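Local structure of rhamnose ABC transporter, periplasmic rhamnose-binding protein (Kribbella flavida, 4KVF) at residues Gln146-Ser151 against Ala277-Ala282; Ser151-Ala156 against Ala195-Val200; Ile166-Ala171 against Glu183-Glu188; Gly218-Gln221 against Asn225-Val228; Tyr243-Ser248 against Arg265-Asp270. The protein probably binds a sugar, likely rhamnose, as the extracytoplasmic receptor of an ABC transporter. All blocks are in the same frame, centred on the assembly; numbering follows the deposited sequence.

Contact 1: residues Gln146-Ser151 against Ala277-Ala282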
# COMPACT_ATOMS: atom_id res chain seq x y z
N GLN A 146 0.12 -10.43 5.03
CA GLN A 146 1.19 -11.27 5.57
C GLN A 146 2.50 -10.50 5.51
O GLN A 146 3.27 -10.48 6.48
CB GLN A 146 1.31 -12.57 4.77
CG GLN A 146 2.37 -13.52 5.29
CD GLN A 146 2.08 -13.98 6.71
OE1 GLN A 146 0.93 -14.14 7.11
NE2 GLN A 146 3.14 -14.20 7.48
N GLY A 147 2.75 -9.89 4.35
CA GLY A 147 3.99 -9.15 4.15
C GLY A 147 4.12 -8.02 5.16
O GLY A 147 5.19 -7.80 5.76
N ILE A 148 3.02 -7.31 5.37
CA ILE A 148 3.03 -6.16 6.25
C ILE A 148 3.24 -6.62 7.69
O ILE A 148 4.11 -6.12 8.41
CB ILE A 148 1.74 -5.33 6.09
CG1 ILE A 148 1.75 -4.63 4.73
CG2 ILE A 148 1.62 -4.27 7.18
CD1 ILE A 148 0.43 -4.03 4.33
N GLY A 149 2.48 -7.62 8.12
CA GLY A 149 2.59 -8.13 9.48
C GLY A 149 3.95 -8.72 9.81
O GLY A 149 4.47 -8.52 10.93
N GLU A 150 4.53 -9.44 8.86
CA GLU A 150 5.87 -9.99 9.03
C GLU A 150 6.89 -8.88 9.20
O GLU A 150 7.76 -8.95 10.07
CB GLU A 150 6.28 -10.86 7.83
CG GLU A 150 5.75 -12.27 7.89
CD GLU A 150 6.04 -13.03 6.61
OE1 GLU A 150 5.69 -14.23 6.54
OE2 GLU A 150 6.60 -12.42 5.68
N SER A 151 6.78 -7.86 8.35
CA SER A 151 7.72 -6.75 8.38
C SER A 151 7.65 -6.01 9.71
O SER A 151 8.67 -5.65 10.29
CB SER A 151 7.42 -5.78 7.24
OG SER A 151 8.22 -4.62 7.37
N ALA A 277 8.18 1.09 7.69
CA ALA A 277 7.83 0.53 6.39
C ALA A 277 6.66 1.25 5.73
O ALA A 277 5.89 1.94 6.39
CB ALA A 277 7.49 -0.96 6.53
N LEU A 278 6.55 1.09 4.42
CA LEU A 278 5.32 1.37 3.70
C LEU A 278 5.52 0.73 2.33
O LEU A 278 5.85 -0.46 2.25
CB LEU A 278 5.02 2.87 3.57
CG LEU A 278 3.58 3.25 3.21
CD1 LEU A 278 2.61 3.05 4.39
CD2 LEU A 278 3.48 4.66 2.65
N TRP A 279 5.39 1.52 1.28
CA TRP A 279 5.55 1.05 -0.09
C TRP A 279 5.77 2.28 -0.97
O TRP A 279 5.58 3.40 -0.51
CB TRP A 279 4.31 0.25 -0.52
CG TRP A 279 3.00 0.85 -0.06
CD1 TRP A 279 2.29 1.84 -0.68
CD2 TRP A 279 2.23 0.48 1.09
NE1 TRP A 279 1.14 2.12 0.02
CE2 TRP A 279 1.09 1.30 1.12
CE3 TRP A 279 2.41 -0.47 2.11
CZ2 TRP A 279 0.12 1.20 2.12
CZ3 TRP A 279 1.45 -0.56 3.10
CH2 TRP A 279 0.32 0.27 3.10
N ASN A 280 6.21 2.08 -2.20
CA ASN A 280 6.40 3.21 -3.11
C ASN A 280 5.19 3.30 -4.03
O ASN A 280 5.02 2.46 -4.92
CB ASN A 280 7.70 3.04 -3.92
CG ASN A 280 7.94 4.19 -4.88
OD1 ASN A 280 7.15 5.15 -4.95
ND2 ASN A 280 9.06 4.13 -5.60
N PRO A 281 4.33 4.31 -3.81
CA PRO A 281 3.06 4.34 -4.56
C PRO A 281 3.31 4.46 -6.04
O PRO A 281 2.49 3.98 -6.82
CB PRO A 281 2.39 5.63 -4.04
CG PRO A 281 3.05 5.91 -2.74
CD PRO A 281 4.47 5.46 -2.91
N ALA A 282 4.40 5.11 -6.43
CA ALA A 282 4.72 5.24 -7.85
C ALA A 282 4.86 3.86 -8.50
O ALA A 282 4.47 3.66 -9.66
CB ALA A 282 5.98 6.08 -8.07

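Contact 2: residues Ser151-Ala156 against Ala195-Val200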
# COMPACT_ATOMS: atom_id res chain seq x y z
N SER A 151 6.78 -7.86 8.35
CA SER A 151 7.72 -6.75 8.38
C SER A 151 7.65 -6.01 9.71
O SER A 151 8.67 -5.65 10.29
CB SER A 151 7.42 -5.78 7.24
OG SER A 151 8.22 -4.62 7.37
N LEU A 152 6.43 -5.80 10.20
CA LEU A 152 6.26 -5.10 11.48
C LEU A 152 6.92 -5.88 12.61
O LEU A 152 7.65 -5.32 13.43
CB LEU A 152 4.76 -4.85 11.76
CG LEU A 152 4.09 -3.86 10.80
CD1 LEU A 152 2.58 -3.87 10.98
CD2 LEU A 152 4.63 -2.44 11.01
N VAL A 153 6.71 -7.19 12.64
CA VAL A 153 7.32 -7.99 13.70
C VAL A 153 8.84 -8.08 13.55
O VAL A 153 9.57 -7.98 14.53
CB VAL A 153 6.69 -9.39 13.82
CG1 VAL A 153 7.45 -10.24 14.84
CG2 VAL A 153 5.24 -9.25 14.26
N LYS A 154 9.30 -8.22 12.30
CA LYS A 154 10.74 -8.28 12.02
C LYS A 154 11.44 -7.00 12.47
O LYS A 154 12.47 -7.05 13.12
CB LYS A 154 11.00 -8.52 10.53
CG LYS A 154 12.47 -8.57 10.17
CD LYS A 154 12.67 -8.74 8.66
CE LYS A 154 14.12 -9.10 8.32
N MSE A 155 10.86 -5.84 12.14
CA MSE A 155 11.43 -4.57 12.58
C MSE A 155 11.38 -4.42 14.10
O MSE A 155 12.35 -3.99 14.72
CB MSE A 155 10.74 -3.39 11.88
CG MSE A 155 11.01 -3.34 10.37
SE MSE A 155 10.27 -1.77 9.49
CE MSE A 155 8.40 -2.00 9.98
N ALA A 156 10.24 -4.78 14.70
CA ALA A 156 10.11 -4.71 16.15
C ALA A 156 11.17 -5.57 16.86
O ALA A 156 11.78 -5.14 17.83
CB ALA A 156 8.72 -5.12 16.60
N ALA A 195 9.38 -16.18 20.46
CA ALA A 195 8.86 -16.48 21.80
C ALA A 195 9.25 -15.46 22.87
O ALA A 195 8.53 -15.29 23.85
CB ALA A 195 9.29 -17.88 22.23
N LYS A 196 10.37 -14.77 22.68
CA LYS A 196 10.86 -13.81 23.69
C LYS A 196 10.31 -12.39 23.53
O LYS A 196 10.53 -11.55 24.39
CB LYS A 196 12.39 -13.78 23.73
CG LYS A 196 13.01 -14.98 24.40
CD LYS A 196 14.52 -14.81 24.56
CE LYS A 196 15.19 -14.58 23.21
NZ LYS A 196 15.05 -15.74 22.29
N LEU A 197 9.62 -12.14 22.42
CA LEU A 197 8.91 -10.88 22.21
C LEU A 197 7.50 -11.03 22.76
O LEU A 197 6.83 -12.01 22.47
CB LEU A 197 8.81 -10.54 20.72
CG LEU A 197 9.94 -9.78 20.02
CD1 LEU A 197 9.46 -9.25 18.68
CD2 LEU A 197 10.44 -8.64 20.89
N LYS A 198 7.06 -10.06 23.55
CA LYS A 198 5.72 -10.11 24.14
C LYS A 198 4.92 -8.87 23.79
O LYS A 198 5.33 -7.74 24.07
CB LYS A 198 5.80 -10.26 25.66
CG LYS A 198 6.57 -11.48 26.14
CD LYS A 198 6.06 -12.77 25.49
CE LYS A 198 6.71 -14.00 26.11
N LEU A 199 3.76 -9.08 23.18
CA LEU A 199 2.82 -8.00 22.89
C LEU A 199 2.02 -7.70 24.16
O LEU A 199 1.20 -8.52 24.58
CB LEU A 199 1.90 -8.42 21.76
CG LEU A 199 0.79 -7.44 21.38
CD1 LEU A 199 1.38 -6.11 20.92
CD2 LEU A 199 -0.11 -8.05 20.30
N VAL A 200 2.26 -6.55 24.78
CA VAL A 200 1.66 -6.27 26.09
C VAL A 200 0.35 -5.49 26.03
O VAL A 200 -0.44 -5.52 26.97
CB VAL A 200 2.62 -5.51 27.04
CG1 VAL A 200 3.83 -6.36 27.36
CG2 VAL A 200 3.03 -4.17 26.42

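Contact 3: residues Ile166-Ala171 against Glu183-Glu188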
# COMPACT_ATOMS: atom_id res chain seq x y z
N ILE A 166 6.68 -5.22 23.53
CA ILE A 166 6.27 -4.31 22.47
C ILE A 166 4.78 -4.01 22.62
O ILE A 166 4.05 -4.80 23.23
CB ILE A 166 6.59 -4.89 21.06
CG1 ILE A 166 5.74 -6.13 20.77
CG2 ILE A 166 8.08 -5.23 20.93
CD1 ILE A 166 5.78 -6.55 19.29
N ALA A 167 4.34 -2.88 22.08
CA ALA A 167 2.93 -2.51 22.13
C ALA A 167 2.56 -1.97 20.78
O ALA A 167 3.41 -1.48 20.06
CB ALA A 167 2.69 -1.47 23.20
N VAL A 168 1.29 -2.09 20.41
CA VAL A 168 0.83 -1.55 19.14
C VAL A 168 -0.01 -0.30 19.41
O VAL A 168 -0.81 -0.28 20.34
CB VAL A 168 -0.00 -2.60 18.37
CG1 VAL A 168 -0.79 -1.96 17.20
CG2 VAL A 168 0.91 -3.73 17.89
N LEU A 169 0.23 0.75 18.62
CA LEU A 169 -0.65 1.91 18.58
C LEU A 169 -1.38 1.87 17.24
O LEU A 169 -0.80 2.12 16.18
CB LEU A 169 0.16 3.20 18.76
CG LEU A 169 -0.58 4.54 18.60
CD1 LEU A 169 -1.73 4.64 19.59
CD2 LEU A 169 0.38 5.72 18.80
N SER A 170 -2.66 1.50 17.29
CA SER A 170 -3.41 1.26 16.08
C SER A 170 -4.27 2.46 15.69
O SER A 170 -4.13 3.55 16.26
CB SER A 170 -4.28 0.01 16.23
OG SER A 170 -4.83 -0.39 14.98
N ALA A 171 -5.13 2.25 14.70
CA ALA A 171 -6.12 3.25 14.32
C ALA A 171 -7.35 3.05 15.20
O ALA A 171 -7.23 3.03 16.42
CB ALA A 171 -6.46 3.10 12.83
N GLU A 183 -3.55 -9.09 13.36
CA GLU A 183 -3.74 -10.54 13.42
C GLU A 183 -2.52 -11.27 12.86
O GLU A 183 -2.07 -12.26 13.42
CB GLU A 183 -5.03 -10.97 12.70
CG GLU A 183 -5.28 -12.48 12.77
CD GLU A 183 -5.55 -12.99 14.19
OE1 GLU A 183 -6.12 -12.22 15.01
OE2 GLU A 183 -5.21 -14.15 14.48
N VAL A 184 -1.96 -10.76 11.76
CA VAL A 184 -0.75 -11.36 11.23
C VAL A 184 0.41 -11.23 12.23
O VAL A 184 1.15 -12.19 12.46
CB VAL A 184 -0.36 -10.77 9.86
CG1 VAL A 184 0.99 -11.34 9.41
CG2 VAL A 184 -1.45 -11.09 8.84
N MSE A 185 0.54 -10.06 12.84
CA MSE A 185 1.56 -9.86 13.88
C MSE A 185 1.45 -10.91 14.98
O MSE A 185 2.46 -11.47 15.43
CB MSE A 185 1.44 -8.47 14.50
CG MSE A 185 1.85 -7.34 13.59
SE MSE A 185 1.81 -5.65 14.58
CE MSE A 185 3.28 -6.01 15.80
N LYS A 186 0.23 -11.17 15.44
CA LYS A 186 0.01 -12.19 16.46
C LYS A 186 0.42 -13.58 15.99
O LYS A 186 1.02 -14.35 16.74
CB LYS A 186 -1.46 -12.20 16.91
CG LYS A 186 -1.89 -10.97 17.69
CD LYS A 186 -3.38 -11.04 18.01
CE LYS A 186 -3.85 -9.82 18.78
NZ LYS A 186 -5.32 -9.87 18.99
N THR A 187 0.10 -13.91 14.74
CA THR A 187 0.46 -15.23 14.23
C THR A 187 1.97 -15.35 14.17
O THR A 187 2.53 -16.39 14.51
CB THR A 187 -0.17 -15.52 12.85
OG1 THR A 187 0.45 -14.70 11.86
CG2 THR A 187 -1.67 -15.22 12.90
N GLU A 188 2.63 -14.26 13.76
CA GLU A 188 4.09 -14.21 13.73
C GLU A 188 4.71 -14.33 15.12
O GLU A 188 5.66 -15.08 15.32
CB GLU A 188 4.57 -12.92 13.06
CG GLU A 188 4.44 -12.92 11.55
CD GLU A 188 5.38 -13.91 10.89
OE1 GLU A 188 6.61 -13.75 11.03
OE2 GLU A 188 4.89 -14.86 10.25

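Contact 4: residues Gly218-Gln221 against Asn225-Val228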
# COMPACT_ATOMS: atom_id res chain seq x y z
N GLY A 218 0.54 7.44 26.92
CA GLY A 218 -0.07 6.51 27.85
C GLY A 218 0.62 5.16 27.88
O GLY A 218 0.78 4.56 28.94
N LEU A 219 1.05 4.68 26.72
CA LEU A 219 1.73 3.39 26.64
C LEU A 219 3.04 3.43 27.41
O LEU A 219 3.37 2.52 28.18
CB LEU A 219 1.99 2.98 25.18
CG LEU A 219 0.79 2.49 24.37
CD1 LEU A 219 1.16 2.32 22.90
CD2 LEU A 219 0.27 1.17 24.95
N LEU A 220 3.79 4.51 27.22
CA LEU A 220 5.10 4.63 27.83
C LEU A 220 5.05 4.79 29.34
O LEU A 220 5.96 4.36 30.06
CB LEU A 220 5.88 5.77 27.18
CG LEU A 220 6.33 5.36 25.78
CD1 LEU A 220 6.87 6.55 25.00
CD2 LEU A 220 7.38 4.28 25.91
N GLN A 221 3.99 5.42 29.83
CA GLN A 221 3.82 5.60 31.27
C GLN A 221 3.35 4.30 31.92
O GLN A 221 3.74 3.97 33.04
CB GLN A 221 2.84 6.74 31.58
CG GLN A 221 3.40 8.13 31.28
CD GLN A 221 2.40 9.24 31.56
OE1 GLN A 221 1.36 9.01 32.19
NE2 GLN A 221 2.71 10.45 31.10
N ASN A 225 8.90 -0.87 30.96
CA ASN A 225 9.87 -1.78 30.36
C ASN A 225 9.67 -1.93 28.85
O ASN A 225 10.26 -2.80 28.22
CB ASN A 225 9.82 -3.15 31.03
CG ASN A 225 10.19 -3.09 32.50
OD1 ASN A 225 9.44 -3.55 33.37
ND2 ASN A 225 11.36 -2.52 32.79
N LEU A 226 8.84 -1.06 28.28
CA LEU A 226 8.51 -1.12 26.86
C LEU A 226 9.73 -0.85 25.98
O LEU A 226 10.46 0.12 26.20
CB LEU A 226 7.41 -0.12 26.55
CG LEU A 226 6.68 -0.28 25.23
CD1 LEU A 226 6.03 -1.65 25.16
CD2 LEU A 226 5.64 0.82 25.08
N LYS A 227 9.96 -1.70 24.99
CA LYS A 227 11.09 -1.51 24.08
C LYS A 227 10.69 -0.86 22.75
O LYS A 227 11.44 -0.08 22.18
CB LYS A 227 11.81 -2.83 23.81
CG LYS A 227 12.76 -3.27 24.92
CD LYS A 227 13.89 -4.10 24.35
CE LYS A 227 14.65 -4.86 25.43
NZ LYS A 227 15.57 -5.88 24.82
N VAL A 228 9.52 -1.23 22.23
CA VAL A 228 9.11 -0.76 20.91
C VAL A 228 7.63 -0.46 20.90
O VAL A 228 6.83 -1.24 21.40
CB VAL A 228 9.38 -1.82 19.82
CG1 VAL A 228 9.16 -1.23 18.44
CG2 VAL A 228 10.80 -2.39 19.93

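Contact 5: residues Tyr243-Ser248 against Arg265-Asp270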
# COMPACT_ATOMS: atom_id res chain seq x y z
N TYR A 243 5.84 12.55 20.04
CA TYR A 243 5.89 12.48 21.49
C TYR A 243 7.26 12.03 21.98
O TYR A 243 7.86 12.68 22.83
CB TYR A 243 4.84 11.53 22.08
CG TYR A 243 5.09 11.34 23.56
CD1 TYR A 243 4.86 12.36 24.45
CD2 TYR A 243 5.60 10.14 24.05
CE1 TYR A 243 5.11 12.21 25.80
CE2 TYR A 243 5.86 9.97 25.41
CZ TYR A 243 5.60 11.01 26.28
OH TYR A 243 5.84 10.86 27.63
N VAL A 244 7.74 10.91 21.45
CA VAL A 244 9.03 10.37 21.89
C VAL A 244 10.18 11.35 21.65
O VAL A 244 11.05 11.50 22.51
CB VAL A 244 9.30 8.99 21.25
CG1 VAL A 244 10.72 8.54 21.51
CG2 VAL A 244 8.31 7.97 21.81
N SER A 245 10.15 12.05 20.52
CA SER A 245 11.19 13.02 20.17
C SER A 245 11.34 14.13 21.21
O SER A 245 12.45 14.60 21.47
CB SER A 245 10.90 13.63 18.80
OG SER A 245 11.97 14.47 18.38
N ALA A 246 10.24 14.52 21.83
CA ALA A 246 10.26 15.64 22.77
C ALA A 246 10.08 15.18 24.22
O ALA A 246 9.70 15.98 25.08
CB ALA A 246 9.20 16.66 22.39
N SER A 247 10.36 13.91 24.49
CA SER A 247 10.20 13.35 25.83
C SER A 247 11.50 12.73 26.32
O SER A 247 12.49 12.68 25.59
CB SER A 247 9.13 12.26 25.81
OG SER A 247 9.66 11.08 25.23
N SER A 248 11.47 12.23 27.55
CA SER A 248 12.63 11.58 28.16
C SER A 248 12.81 10.13 27.71
O SER A 248 13.67 9.42 28.23
CB SER A 248 12.52 11.65 29.69
OG SER A 248 11.26 11.15 30.13
N ARG A 265 10.36 12.11 7.84
CA ARG A 265 11.75 12.46 7.59
C ARG A 265 12.42 13.15 8.79
O ARG A 265 13.50 12.75 9.22
CB ARG A 265 11.90 13.32 6.32
CG ARG A 265 13.35 13.53 5.89
CD ARG A 265 13.45 14.41 4.65
NE ARG A 265 12.30 14.24 3.75
CZ ARG A 265 12.18 13.26 2.87
NH1 ARG A 265 11.09 13.19 2.10
NH2 ARG A 265 13.13 12.35 2.75
N GLN A 266 11.75 14.15 9.36
CA GLN A 266 12.35 14.88 10.48
C GLN A 266 12.64 13.98 11.68
O GLN A 266 13.57 14.24 12.44
CB GLN A 266 11.50 16.08 10.91
CG GLN A 266 10.14 15.72 11.48
CD GLN A 266 9.59 16.80 12.39
OE1 GLN A 266 10.33 17.40 13.19
NE2 GLN A 266 8.29 17.07 12.28
N TYR A 267 11.85 12.92 11.84
CA TYR A 267 12.04 11.99 12.95
C TYR A 267 13.11 10.94 12.66
O TYR A 267 13.75 10.41 13.57
CB TYR A 267 10.69 11.36 13.36
CG TYR A 267 9.69 12.42 13.76
CD1 TYR A 267 9.91 13.21 14.87
CD2 TYR A 267 8.55 12.65 13.00
CE1 TYR A 267 9.02 14.20 15.23
CE2 TYR A 267 7.64 13.65 13.36
CZ TYR A 267 7.89 14.41 14.48
OH TYR A 267 7.02 15.40 14.86
N VAL A 268 13.32 10.66 11.37
CA VAL A 268 14.41 9.80 10.96
C VAL A 268 15.74 10.55 11.07
O VAL A 268 16.71 10.04 11.64
CB VAL A 268 14.18 9.28 9.52
CG1 VAL A 268 15.41 8.57 9.01
CG2 VAL A 268 12.98 8.35 9.50
N LYS A 269 15.77 11.77 10.54
CA LYS A 269 16.97 12.59 10.58
C LYS A 269 17.40 12.99 11.99
O LYS A 269 18.58 13.24 12.24
CB LYS A 269 16.83 13.81 9.66
CG LYS A 269 16.68 13.45 8.18
CD LYS A 269 16.68 14.68 7.28
CE LYS A 269 16.84 14.30 5.80
NZ LYS A 269 18.02 13.42 5.54
N ASP A 270 16.45 13.03 12.93
CA ASP A 270 16.81 13.41 14.31
C ASP A 270 17.10 12.21 15.22
O ASP A 270 17.43 12.38 16.39
CB ASP A 270 15.84 14.44 14.93
CG ASP A 270 14.53 13.83 15.44
OD1 ASP A 270 14.31 12.60 15.31
OD2 ASP A 270 13.70 14.59 15.98

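Contact 1: residues Gln146-Ser151 against Ala277-Ala282
Ile148 reaches the six-membered ring of Trp279, and the two side chains run at a slant to each other. The CD1 methyl of Ile148 comes to 3.8 Å from CZ3 of Trp279. It arrives at an angle that is neither over the face nor at the edge. Trp279 CG sits between its backbone N and its carbonyl carbon (chi1 41°). This swings the indole beside the chain, over its own neighbour. Leu278 CG lies 3.7 Å above the ring plane, over the centre, and supports one face of the indole. The pyrrole N-H points to another partner: Trp279 NE1 is hydrogen-bonded to Tyr53 OH. The indole is thus held by a hydrogen bond as well as by packing.

Ser151 OG stands 3.8 Å from Ala277 CB, a van der Waals contact with no hydrogen bond across it. Further on, Asn280 caps helix 281-296: its OD1 accepts from Ala282 N at 3.1 Å.

A bound glycerol, probably from crystallisation, lies about 5 Å from the Trp279 side chain. The chain passes here from strand 276-278 to helix 281-296. The start of that helix packs on helix 52-67 through Pro281 and Ala282. Passage between the two lobes beside their cleft is characteristic of the type I periplasmic binding protein fold, and this segment is consistent with one such crossing.

Contact 2: residues Ser151-Ala156 against Ala195-Val200
Leu197 reaches from the strand 197-204 to the helix 145-159 and touches Val153 and Ala156. Its CB lies about 6.0 Å from Val153 CG1, so the root of the side chain makes no close contact with the helix. From CB the chain runs on to CG, which is still 5.8 Å from Val153 O. The branch CD1 continues anti to CA (chi2 -165°), and this extended shape carries the methyl into the helix surface. There CD1 faces three groups. Val153 O is 4.3 Å away, and the methyl Val153 CG1 is 4.4 Å away. On the next turn, Ala156 C lies 4.4 Å from Leu197 CD1. The Ala156 methyl also points to the strand, with its CB 4.7 Å from the same CD1. One methyl therefore rests on the helix between two side chains three residues apart. These are loose apolar distances, and no hydrogen bond crosses the contact.

The other branch, CD2, turns back to the sheet and lies by Ile166 on the adjoining strand. All three touching residues are buried.

Several elements close the surroundings. Helix 176-189 adds Leu189 against Leu197, and Met185 and Glu188 against Val153. Strand 226-231 brings Val230 to Ala156. The strand 197-204 is an outer member of its parallel sheet, paired through Lys198 with Gly164 and Ile166. Helix 145-159 packs across this sheet on the same face as helix 176-189.

Contact 3: residues Ile166-Ala171 against Glu183-Glu188
Met185, present as selenomethionine, lays its end over Val168. SE and CE of Met185 are both 3.9 Å from Val168 CG2, so a selenium and a methyl share one valine branch. The two side chains run obliquely to each other. CE also reaches Ile166, where CD1 is 4.3 Å from Met185 CE. The methionine end thus bridges two residues on one face of the strand, which are separated by Ala167 pointing to the other face.

The torsions explain the reach. The Met185 chain runs straight as far as SE (chi2 -175°). It then bends at chi3 (67°), which turns CE along the strand toward Ile166. The contact is wholly apolar and buried.

On the helix, Thr187 OG1 donates to Val184 O at 2.7 Å, while Glu188 N donates to the same carbonyl. Glu188 OE2 forms a salt bridge with Lys191. Val153 of helix 145-159 and Val230 of strand 226-231 also pack on Met185.

Strand 164-170 leads into helix 176-189, and this helix into strand 197-204, which pairs parallel beside the first. The contact is the packing of helix on sheet inside a beta-alpha-beta unit, characteristic of the Rossmann-like lobes of type I periplasmic binding proteins.

Contact 4: residues Gly218-Gln221 against Asn225-Val228
Leu226 and Leu220 meet through their CD2 methyls, and different first torsions bring them together. In Leu226, CG is anti to the backbone N (chi1 -164°), which sends the side chain from the strand to the helix. In Leu220, CG is anti to the carbonyl carbon instead (chi1 -73°). The end of that side chain then bends nearer to the strand than its root suggests. The two side chains cross at about a right angle, and Leu220 CD2 is 4.0 Å from Leu226 CD2.

The same leucine methyl has a second neighbour. Leu219 CB is 4.2 Å from Leu226 CD2, and Leu219 O is also 4.2 Å from that methyl. Leu226 CD2 therefore rests against two successive residues of the helix. Its other branch, CD1, serves the sheet and packs on Ala167 of the adjoining strand. The touching side chains are apolar and buried, and no hydrogen bond crosses the contact.

Lys227 points away from the helix, and its NZ is hydrogen-bonded to Ala160 O and Ser163 O. Leu220 is covered in turn by Tyr243 and Val244 of helix 234-245.

A short turn links the end of helix 209-222 to strand 226-231. That helix follows strand 197-204, and strand 164-170 lies between the two strands in the sheet. The arrangement is a beta-alpha-beta crossover of the parallel, Rossmann-like sheet in this lobe.

Contact 5: residues Tyr243-Ser248 against Arg265-Asp270
Ser245 packs on Tyr267 on its inner side and bonds to Asp270 on its outer side. The inner part is apolar. Ser245 CB lies 4.1 Å from Tyr267 CD1 and equally far from Tyr267 CE1, meeting the ring obliquely. Tyr267 is a buried residue, and Gln266 CG sits 3.7 Å above one face of its ring, over the centre.

The outer part is polar, and Asp270 there is exposed to solvent. Ser245 OG, anti to its backbone N (chi1 -174°), donates to Asp270 OD2 at 3.0 Å. It meets the carboxylate on the syn side, 29° out of its plane. The other oxygen, Asp270 OD1, accepts from Thr272 OG1, so both carboxylate oxygens have partners and the group's rotation is restrained. With an alanine in place of Ser245, Asp270 OD2 would probably lose this hydrogen bond, and the carboxylate would be less restrained in its rotation.

The contact joins the C-terminal ends of helices 234-245 and 261-269, which precede and follow strand 254-257. It is packing between neighbouring helices of an alpha/beta lobe in the type I periplasmic binding protein fold.

Contacts 2, 3 and 4 belong to one parallel sheet and the helices against it. Contacts 2 and 3 have centres about 8 Å apart and share a backbone pairing, Lys198 O to Ile166 N at 2.9 Å. Contact 4 joins contact 3 through the next strand pair, Ala167 N to Val228 O at 3.1 Å. Contact 5 lies about 16 Å from contact 4 between centres, and they meet where Leu220 CD1 is 3.6 Å from Tyr243 CE2. Contact 1 shares Ser151 with contact 2. Its centre is about 6 Å from the centre of the chain. A glycerol about 5 Å from its Trp279 side chain, probably from crystallisation, may mark the cleft between the lobes.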